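Local coordinates for galactose mutarotase-like protein (Clostridium acetobutylicum, PDB 3OS7), which probably binds carbohydrates and may interconvert the anomers of aldose sugars, at residues Phe78-Leu90 and Glu301-Lys313. Numbering follows the deposited sequence.
Sequences FPPNRIDDGTFKL and EPQTSIINSPNVK. With EDO (1,2-ethanediol), chain G.
The ring of F88 carries P310 over one face: P310 CG sits 4.2 Å from the ring centroid, 13° off the ring normal, in a CH-pi contact, and Y95 of strand 93-96 also stacks with the ring. Chi1 of 65° sets F88 CG against the proline, 3.5 Å from P310 CB; I83 CD1 meets P310 CD at 4.0 Å. Two carboxamides illustrate how side chains can pair with backbone between segments that are not neighbouring strands. N308 OD1 accepts D84 N from above its carbonyl plane (2.9 Å, 172°) and N311 ND2 from the opposite face (3.0 Å), so two bonds hold it. Lying in the N311 amide plane, T87 O takes a further, nearly straight bond from ND2 (2.9 Å), which fixes the rotation of that amide. Farther along, I307 CD1 packs 3.4 Å from N81 OD1, which itself accepts R82 N and NH1, while R82 NH2 salt-bridges E101. Water links N81 ND2 to E301 OE1 and Q303 OE1. A tartrate beside R82, probably from the crystallisation liquor, may mark a pocket. Turn-rich segment 304-313 thus docks on the hairpin of strands 82-90 and 93-96, within the predominantly antiparallel beta fold of the galactose mutarotase clan.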
loop_
_atom_site.group_PDB
_atom_site.type_symbol
_atom_site.label_atom_id
_atom_site.label_comp_id
_atom_site.label_asym_id
_atom_site.label_seq_id
_atom_site.Cartn_x
_atom_site.Cartn_y
_atom_site.Cartn_z
ATOM N N PHE A 78 -3.237 -8.726 0.077
ATOM C CA PHE A 78 -4.050 -9.622 -0.754
ATOM C C PHE A 78 -4.759 -10.602 0.171
ATOM O O PHE A 78 -4.167 -11.621 0.545
ATOM C CB PHE A 78 -3.139 -10.373 -1.731
ATOM C CG PHE A 78 -3.863 -11.322 -2.699
ATOM C CD1 PHE A 78 -4.931 -10.887 -3.469
ATOM C CD2 PHE A 78 -3.417 -12.624 -2.875
ATOM C CE1 PHE A 78 -5.565 -11.715 -4.351
ATOM C CE2 PHE A 78 -4.036 -13.475 -3.772
ATOM C CZ PHE A 78 -5.126 -13.035 -4.510
ATOM N N PRO A 79 -5.983 -10.287 0.609
ATOM C CA PRO A 79 -6.766 -9.099 0.313
ATOM C C PRO A 79 -6.371 -7.969 1.269
ATOM O O PRO A 79 -5.927 -8.256 2.378
ATOM C CB PRO A 79 -8.176 -9.542 0.636
ATOM C CG PRO A 79 -7.997 -10.487 1.796
ATOM C CD PRO A 79 -6.698 -11.184 1.543
ATOM N N PRO A 80 -6.572 -6.707 0.875
ATOM C CA PRO A 80 -6.425 -5.624 1.844
ATOM C C PRO A 80 -7.551 -5.662 2.870
ATOM O O PRO A 80 -8.708 -5.793 2.533
ATOM C CB PRO A 80 -6.519 -4.360 0.982
ATOM C CG PRO A 80 -7.389 -4.742 -0.126
ATOM C CD PRO A 80 -7.152 -6.216 -0.394
ATOM N N ASN A 81 -7.198 -5.532 4.135
ATOM C CA ASN A 81 -8.162 -5.421 5.198
ATOM C C ASN A 81 -8.990 -6.702 5.369
ATOM O O ASN A 81 -8.538 -7.800 4.958
ATOM C CB ASN A 81 -9.021 -4.171 4.975
ATOM C CG ASN A 81 -9.404 -3.499 6.281
ATOM O OD1 ASN A 81 -10.255 -3.996 7.008
ATOM N ND2 ASN A 81 -8.760 -2.388 6.591
ATOM N N ARG A 82 -10.194 -6.573 5.927
ATOM C CA ARG A 82 -10.942 -7.693 6.501
ATOM C C ARG A 82 -11.893 -8.479 5.582
ATOM O O ARG A 82 -12.529 -7.926 4.690
ATOM C CB ARG A 82 -11.723 -7.197 7.718
ATOM C CG ARG A 82 -10.839 -6.691 8.816
ATOM C CD ARG A 82 -11.611 -5.750 9.706
ATOM N NE ARG A 82 -10.781 -5.367 10.833
ATOM C CZ ARG A 82 -9.975 -4.323 10.864
ATOM N NH1 ARG A 82 -9.889 -3.485 9.840
ATOM N NH2 ARG A 82 -9.263 -4.108 11.950
ATOM N N ILE A 83 -11.928 -9.797 5.796
ATOM C CA ILE A 83 -12.984 -10.657 5.284
ATOM C C ILE A 83 -13.743 -11.201 6.485
ATOM O O ILE A 83 -13.150 -11.910 7.340
ATOM C CB ILE A 83 -12.460 -11.852 4.442
ATOM C CG1 ILE A 83 -11.502 -11.410 3.321
ATOM C CG2 ILE A 83 -13.638 -12.728 3.905
ATOM C CD1 ILE A 83 -12.045 -10.409 2.355
ATOM N N ASP A 84 -15.037 -10.880 6.546
ATOM C CA ASP A 84 -15.928 -11.310 7.626
ATOM C C ASP A 84 -15.895 -12.811 7.905
ATOM O O ASP A 84 -16.154 -13.637 7.015
ATOM C CB ASP A 84 -17.362 -10.820 7.261
ATOM C CG ASP A 84 -18.407 -11.114 8.328
ATOM O OD1 ASP A 84 -18.087 -11.752 9.354
ATOM O OD2 ASP A 84 -19.575 -10.671 8.114
ATOM N N ASP A 85 -15.521 -13.190 9.144
ATOM C CA ASP A 85 -15.443 -14.615 9.541
ATOM C C ASP A 85 -14.461 -15.437 8.709
ATOM O O ASP A 85 -14.488 -16.668 8.737
ATOM C CB ASP A 85 -16.844 -15.291 9.528
ATOM C CG ASP A 85 -17.784 -14.760 10.581
ATOM O OD1 ASP A 85 -17.326 -14.128 11.561
ATOM O OD2 ASP A 85 -19.014 -14.961 10.415
ATOM N N GLY A 86 -13.578 -14.763 7.979
ATOM C CA GLY A 86 -12.625 -15.410 7.104
ATOM C C GLY A 86 -13.239 -16.218 5.976
ATOM O O GLY A 86 -12.612 -17.173 5.489
ATOM N N THR A 87 -14.455 -15.871 5.558
ATOM C CA THR A 87 -15.137 -16.708 4.565
ATOM C C THR A 87 -15.968 -15.891 3.605
ATOM O O THR A 87 -16.505 -14.833 3.944
ATOM C CB THR A 87 -16.011 -17.825 5.240
ATOM O OG1 THR A 87 -16.510 -18.770 4.262
ATOM C CG2 THR A 87 -17.163 -17.227 6.010
ATOM N N PHE A 88 -16.034 -16.384 2.375
ATOM C CA PHE A 88 -16.898 -15.772 1.346
ATOM C C PHE A 88 -17.168 -16.839 0.306
ATOM O O PHE A 88 -16.499 -17.860 0.282
ATOM C CB PHE A 88 -16.284 -14.517 0.696
ATOM C CG PHE A 88 -15.028 -14.765 -0.122
ATOM C CD1 PHE A 88 -13.780 -14.714 0.468
ATOM C CD2 PHE A 88 -15.095 -15.051 -1.482
ATOM C CE1 PHE A 88 -12.636 -14.903 -0.275
ATOM C CE2 PHE A 88 -13.949 -15.255 -2.229
ATOM C CZ PHE A 88 -12.716 -15.195 -1.621
ATOM N N LYS A 89 -18.144 -16.579 -0.547
ATOM C CA LYS A 89 -18.460 -17.452 -1.669
ATOM C C LYS A 89 -18.184 -16.774 -3.011
ATOM O O LYS A 89 -18.344 -15.553 -3.166
ATOM C CB LYS A 89 -19.932 -17.877 -1.590
ATOM C CG LYS A 89 -20.207 -18.713 -0.380
ATOM C CD LYS A 89 -21.541 -19.356 -0.381
ATOM C CE LYS A 89 -21.556 -20.590 -1.250
ATOM N NZ LYS A 89 -22.939 -21.033 -1.322
ATOM N N LEU A 90 -17.810 -17.586 -3.983
ATOM C CA LEU A 90 -17.791 -17.153 -5.379
ATOM C C LEU A 90 -18.546 -18.224 -6.156
ATOM O O LEU A 90 -18.108 -19.369 -6.246
ATOM C CB LEU A 90 -16.361 -16.954 -5.888
ATOM C CG LEU A 90 -16.232 -16.431 -7.318
ATOM C CD1 LEU A 90 -16.801 -15.004 -7.396
ATOM C CD2 LEU A 90 -14.798 -16.481 -7.839
ATOM N N GLU A 301 -3.757 3.881 2.730
ATOM C CA GLU A 301 -3.882 2.502 2.286
ATOM C C GLU A 301 -4.850 2.365 1.094
ATOM O O GLU A 301 -6.030 2.160 1.285
ATOM C CB GLU A 301 -4.344 1.635 3.451
ATOM C CG GLU A 301 -3.562 1.860 4.786
ATOM C CD GLU A 301 -4.105 0.998 5.945
ATOM O OE1 GLU A 301 -4.805 0.012 5.677
ATOM O OE2 GLU A 301 -3.850 1.313 7.121
ATOM N N PRO A 302 -4.321 2.446 -0.127
ATOM C CA PRO A 302 -5.159 2.268 -1.299
ATOM C C PRO A 302 -5.622 0.834 -1.437
ATOM O O PRO A 302 -4.887 -0.084 -1.063
ATOM C CB PRO A 302 -4.249 2.659 -2.447
ATOM C CG PRO A 302 -2.890 2.428 -1.969
ATOM C CD PRO A 302 -2.909 2.713 -0.498
ATOM N N GLN A 303 -6.824 0.661 -1.983
ATOM C CA GLN A 303 -7.421 -0.663 -2.194
ATOM C C GLN A 303 -8.210 -0.682 -3.484
ATOM O O GLN A 303 -8.822 0.315 -3.841
ATOM C CB GLN A 303 -8.386 -1.047 -1.036
ATOM C CG GLN A 303 -7.856 -0.844 0.345
ATOM C CD GLN A 303 -8.746 -1.366 1.472
ATOM O OE1 GLN A 303 -8.280 -1.523 2.594
ATOM N NE2 GLN A 303 -10.008 -1.650 1.184
ATOM N N THR A 304 -8.217 -1.827 -4.169
ATOM C CA THR A 304 -9.052 -1.992 -5.363
ATOM C C THR A 304 -10.540 -2.081 -5.069
ATOM O O THR A 304 -11.374 -1.865 -5.944
ATOM C CB THR A 304 -8.641 -3.251 -6.156
ATOM O OG1 THR A 304 -8.752 -4.416 -5.304
ATOM C CG2 THR A 304 -7.218 -3.093 -6.655
ATOM N N SER A 305 -10.881 -2.423 -3.842
ATOM C CA SER A 305 -12.244 -2.663 -3.480
ATOM C C SER A 305 -12.475 -2.271 -2.032
ATOM O O SER A 305 -11.539 -2.051 -1.272
ATOM C CB SER A 305 -12.618 -4.131 -3.698
ATOM O OG SER A 305 -12.012 -5.025 -2.781
ATOM N N ILE A 306 -13.748 -2.216 -1.680
ATOM C CA ILE A 306 -14.157 -1.927 -0.339
ATOM C C ILE A 306 -13.691 -3.046 0.612
ATOM O O ILE A 306 -13.451 -4.193 0.202
ATOM C CB ILE A 306 -15.700 -1.705 -0.278
ATOM C CG1 ILE A 306 -16.097 -0.982 0.997
ATOM C CG2 ILE A 306 -16.490 -3.031 -0.451
ATOM C CD1 ILE A 306 -17.544 -0.527 0.965
ATOM N N ILE A 307 -13.552 -2.704 1.881
ATOM C CA ILE A 307 -13.314 -3.700 2.910
ATOM C C ILE A 307 -14.411 -4.770 2.814
ATOM O O ILE A 307 -15.580 -4.429 2.624
ATOM C CB ILE A 307 -13.358 -3.081 4.313
ATOM C CG1 ILE A 307 -12.231 -2.067 4.494
ATOM C CG2 ILE A 307 -13.268 -4.201 5.403
ATOM C CD1 ILE A 307 -12.224 -1.400 5.895
ATOM N N ASN A 308 -14.026 -6.041 2.920
ATOM C CA ASN A 308 -14.974 -7.183 2.913
ATOM C C ASN A 308 -15.739 -7.286 1.577
ATOM O O ASN A 308 -16.841 -7.760 1.571
ATOM C CB ASN A 308 -15.945 -7.045 4.098
ATOM C CG ASN A 308 -16.743 -8.332 4.409
ATOM O OD1 ASN A 308 -16.247 -9.447 4.280
ATOM N ND2 ASN A 308 -17.969 -8.153 4.891
ATOM N N SER A 309 -15.142 -6.813 0.478
ATOM C CA SER A 309 -15.830 -6.694 -0.818
ATOM C C SER A 309 -16.516 -7.986 -1.324
ATOM O O SER A 309 -17.585 -7.900 -1.904
ATOM C CB SER A 309 -14.890 -6.170 -1.918
ATOM O OG SER A 309 -13.878 -7.099 -2.282
ATOM N N PRO A 310 -15.932 -9.174 -1.101
ATOM C CA PRO A 310 -16.629 -10.366 -1.570
ATOM C C PRO A 310 -17.983 -10.623 -0.905
ATOM O O PRO A 310 -18.791 -11.374 -1.442
ATOM C CB PRO A 310 -15.650 -11.495 -1.220
ATOM C CG PRO A 310 -14.372 -10.845 -1.051
ATOM C CD PRO A 310 -14.654 -9.528 -0.481
ATOM N N ASN A 311 -18.235 -10.007 0.250
ATOM C CA ASN A 311 -19.458 -10.261 1.006
ATOM C C ASN A 311 -20.494 -9.133 1.039
ATOM O O ASN A 311 -21.547 -9.321 1.626
ATOM C CB ASN A 311 -19.085 -10.606 2.462
ATOM C CG ASN A 311 -18.473 -11.990 2.608
ATOM O OD1 ASN A 311 -19.001 -12.981 2.054
ATOM N ND2 ASN A 311 -17.389 -12.085 3.396
ATOM N N VAL A 312 -20.191 -7.956 0.484
ATOM C CA VAL A 312 -21.087 -6.803 0.625
ATOM C C VAL A 312 -22.255 -6.942 -0.371
ATOM O O VAL A 312 -22.139 -7.599 -1.401
ATOM C CB VAL A 312 -20.374 -5.444 0.418
ATOM C CG1 VAL A 312 -19.308 -5.187 1.511
ATOM C CG2 VAL A 312 -19.725 -5.353 -0.990
ATOM N N LYS A 313 -23.384 -6.347 -0.028
ATOM C CA LYS A 313 -24.607 -6.419 -0.863
ATOM C C LYS A 313 -24.653 -5.186 -1.701
ATOM O O LYS A 313 -25.535 -4.342 -1.554
ATOM C CB LYS A 313 -25.847 -6.508 0.003
ATOM C CG LYS A 313 -25.895 -7.738 0.816
ATOM C CD LYS A 313 -27.146 -7.817 1.620
ATOM C CE LYS A 313 -27.145 -9.069 2.385
ATOM N NZ LYS A 313 -28.329 -9.193 3.211
HETATM C C1 EDO G . -23.589 -5.358 4.225
HETATM O O1 EDO G . -24.655 -6.152 4.754
HETATM C C2 EDO G . -24.059 -5.133 2.811
HETATM O O2 EDO G . -23.184 -4.293 2.087
HETATM O O HOH W 1 -11.176 -6.892 2.384
HETATM O O HOH W 2 -6.492 -1.702 4.671
HETATM O O HOH W 3 -20.066 -9.968 5.751
HETATM O O HOH W 4 -19.890 -14.239 -0.153
HETATM O O HOH W 5 -20.367 -13.619 -2.819
HETATM O O HOH W 6 -17.652 -13.042 -3.971
#